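Local atomic coordinates of type III secretion system effector HopBA1 (Pseudomonas syringae pv. aptata, PDB entry 5T09), a protein that acts as a virulence factor that enhances self-association of the Arabidopsis resistance protein RBA1, which recognises it and triggers plant cell death. Residues R94-L97 / A103-H106. Sequence-based numbering, arbitrary orientation.
Sequences REAL and AVKH
A96 and A103 bring two consecutive helices of HopBA1 together methyl against backbone, a compact example of how small side chains let helices come close. Their CA atoms stand 5.0 Å apart, a spacing possible because neither residue carries anything beyond a CB. The two methyls are offset yet still touch, A96 CB to A103 CB at 4.1 Å. A103 CB settles over the backbone of A96, 3.6 Å from A96 O, while A96 CB lies against the carbonyl of A103, 3.9 Å from A103 O. Each bump therefore fills the shallow hollow beside the other residue's main chain.

V104 supplies the larger knob. Only one of its methyls, CG2, makes the contact with 94-97, and the first torsion selects it: CG1 is anti to the backbone N (chi1 172°), which leaves CG2 beside that nitrogen and directed at helix 90-99. There V104 CG2 enters the dip between A96 and L97, 3.7 Å from A96 O and 3.8 Å from L97 CA. L97 closes one side of this dip. Although its CB leaves the backbone away from the partner helix, the branch carrying L97 CD1 returns to meet V104 CG2 at 3.8 Å, and the leucine and valine run alongside each other with their ends turned in the same direction.

No hydrogen bond crosses between 94-97 and 103-106; the join rests on van der Waals fit of methyls against methyls and main-chain carbonyls, and buries 162 Å² in all. Helix 117-132 lies under the L97 and V104 side of the pair, L97 touching H131 and V104 touching S124, while K105 touches L120 and S124 and its NZ forms a salt bridge with D117 OD1. Helices 90-99 and 101-112 thus pack as a tight, sharply turned pair against helix 117-132, within the helical connection between the parallel strands 77-82 and 136-141.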
ATOM      1  N   ARG A  94       9.296   6.256 -13.681  1.00 57.12           N
ATOM      2  CA  ARG A  94      10.281   7.150 -13.086  1.00 73.65           C
ATOM      3  C   ARG A  94      10.369   8.464 -13.850  1.00 66.43           C
ATOM      4  O   ARG A  94      10.645   9.511 -13.253  1.00 68.59           O
ATOM      5  CB  ARG A  94      11.647   6.461 -13.032  1.00100.56           C
ATOM      6  CG  ARG A  94      12.714   7.259 -12.300  1.00110.32           C
ATOM      7  CD  ARG A  94      13.787   6.361 -11.692  1.00115.14           C
ATOM      8  NE  ARG A  94      14.426   5.491 -12.679  1.00117.99           N
ATOM      9  CZ  ARG A  94      14.130   4.207 -12.873  1.00114.76           C
ATOM     10  NH1 ARG A  94      13.193   3.602 -12.150  1.00103.01           N
ATOM     11  NH2 ARG A  94      14.781   3.517 -13.800  1.00122.54           N
ATOM     12  N   GLU A  95      10.132   8.434 -15.163  1.00 63.01           N
ATOM     13  CA  GLU A  95      10.098   9.669 -15.939  1.00 71.35           C
ATOM     14  C   GLU A  95       8.901  10.525 -15.542  1.00 62.91           C
ATOM     15  O   GLU A  95       9.030  11.737 -15.339  1.00 66.54           O
ATOM     16  CB  GLU A  95      10.057   9.350 -17.434  1.00151.46           C
ATOM     17  CG  GLU A  95      11.302   8.655 -17.952  1.00144.30           C
ATOM     18  CD  GLU A  95      11.228   8.364 -19.437  1.00120.33           C
ATOM     19  OE1 GLU A  95      10.124   8.465 -20.011  1.00102.99           O
ATOM     20  OE2 GLU A  95      12.277   8.038 -20.031  1.00117.94           O
ATOM     21  N   ALA A  96       7.724   9.906 -15.429  1.00 58.07           N
ATOM     22  CA  ALA A  96       6.542  10.640 -14.992  1.00 58.47           C
ATOM     23  C   ALA A  96       6.746  11.223 -13.601  1.00 59.18           C
ATOM     24  O   ALA A  96       6.389  12.378 -13.343  1.00 57.05           O
ATOM     25  CB  ALA A  96       5.321   9.722 -15.009  1.00 48.78           C
ATOM     26  N   LEU A  97       7.329  10.436 -12.696  1.00 55.54           N
ATOM     27  CA  LEU A  97       7.517  10.884 -11.323  1.00 58.18           C
ATOM     28  C   LEU A  97       8.339  12.165 -11.258  1.00 74.66           C
ATOM     29  O   LEU A  97       8.164  12.968 -10.335  1.00 73.01           O
ATOM     30  CB  LEU A  97       8.184   9.768 -10.515  1.00 65.29           C
ATOM     31  CG  LEU A  97       7.886   9.648  -9.019  1.00 55.57           C
ATOM     32  CD1 LEU A  97       6.394   9.609  -8.730  1.00 53.24           C
ATOM     33  CD2 LEU A  97       8.553   8.391  -8.489  1.00 58.96           C
ATOM     34  N   ALA A 103       1.903  14.471 -14.597  1.00 62.11           N
ATOM     35  CA  ALA A 103       2.394  13.381 -15.433  1.00 60.54           C
ATOM     36  C   ALA A 103       2.045  12.022 -14.837  1.00 55.03           C
ATOM     37  O   ALA A 103       1.665  11.098 -15.565  1.00 58.43           O
ATOM     38  CB  ALA A 103       3.904  13.511 -15.623  1.00 62.80           C
ATOM     39  N   VAL A 104       2.172  11.876 -13.517  1.00 56.45           N
ATOM     40  CA  VAL A 104       1.876  10.594 -12.879  1.00 53.07           C
ATOM     41  C   VAL A 104       0.411  10.226 -13.084  1.00 46.69           C
ATOM     42  O   VAL A 104       0.078   9.067 -13.361  1.00 49.32           O
ATOM     43  CB  VAL A 104       2.249  10.647 -11.386  1.00 48.93           C
ATOM     44  CG1 VAL A 104       1.766   9.395 -10.651  1.00 46.57           C
ATOM     45  CG2 VAL A 104       3.757  10.803 -11.225  1.00 56.47           C
ATOM     46  N   LYS A 105      -0.485  11.203 -12.949  1.00 45.16           N
ATOM     47  CA  LYS A 105      -1.912  10.925 -13.095  1.00 47.99           C
ATOM     48  C   LYS A 105      -2.220  10.383 -14.486  1.00 52.10           C
ATOM     49  O   LYS A 105      -2.918   9.372 -14.631  1.00 50.25           O
ATOM     50  CB  LYS A 105      -2.714  12.196 -12.812  1.00 50.31           C
ATOM     51  CG  LYS A 105      -4.225  12.014 -12.832  1.00 52.09           C
ATOM     52  CD  LYS A 105      -4.933  13.329 -12.547  1.00 56.56           C
ATOM     53  CE  LYS A 105      -6.443  13.203 -12.673  1.00 55.91           C
ATOM     54  NZ  LYS A 105      -7.116  14.529 -12.593  1.00 54.10           N
ATOM     55  N   HIS A 106      -1.696  11.039 -15.523  1.00 45.45           N
ATOM     56  CA  HIS A 106      -1.916  10.567 -16.888  1.00 54.60           C
ATOM     57  C   HIS A 106      -1.340   9.172 -17.095  1.00 52.27           C
ATOM     58  O   HIS A 106      -1.911   8.368 -17.840  1.00 54.39           O
ATOM     59  CB  HIS A 106      -1.299  11.549 -17.885  1.00 72.88           C
ATOM     60  CG  HIS A 106      -1.948  11.532 -19.234  1.00108.36           C
ATOM     61  ND1 HIS A 106      -3.167  12.127 -19.480  1.00121.31           N
ATOM     62  CD2 HIS A 106      -1.546  10.998 -20.412  1.00119.87           C
ATOM     63  CE1 HIS A 106      -3.489  11.958 -20.751  1.00130.13           C
ATOM     64  NE2 HIS A 106      -2.522  11.276 -21.339  1.00128.94           N
TER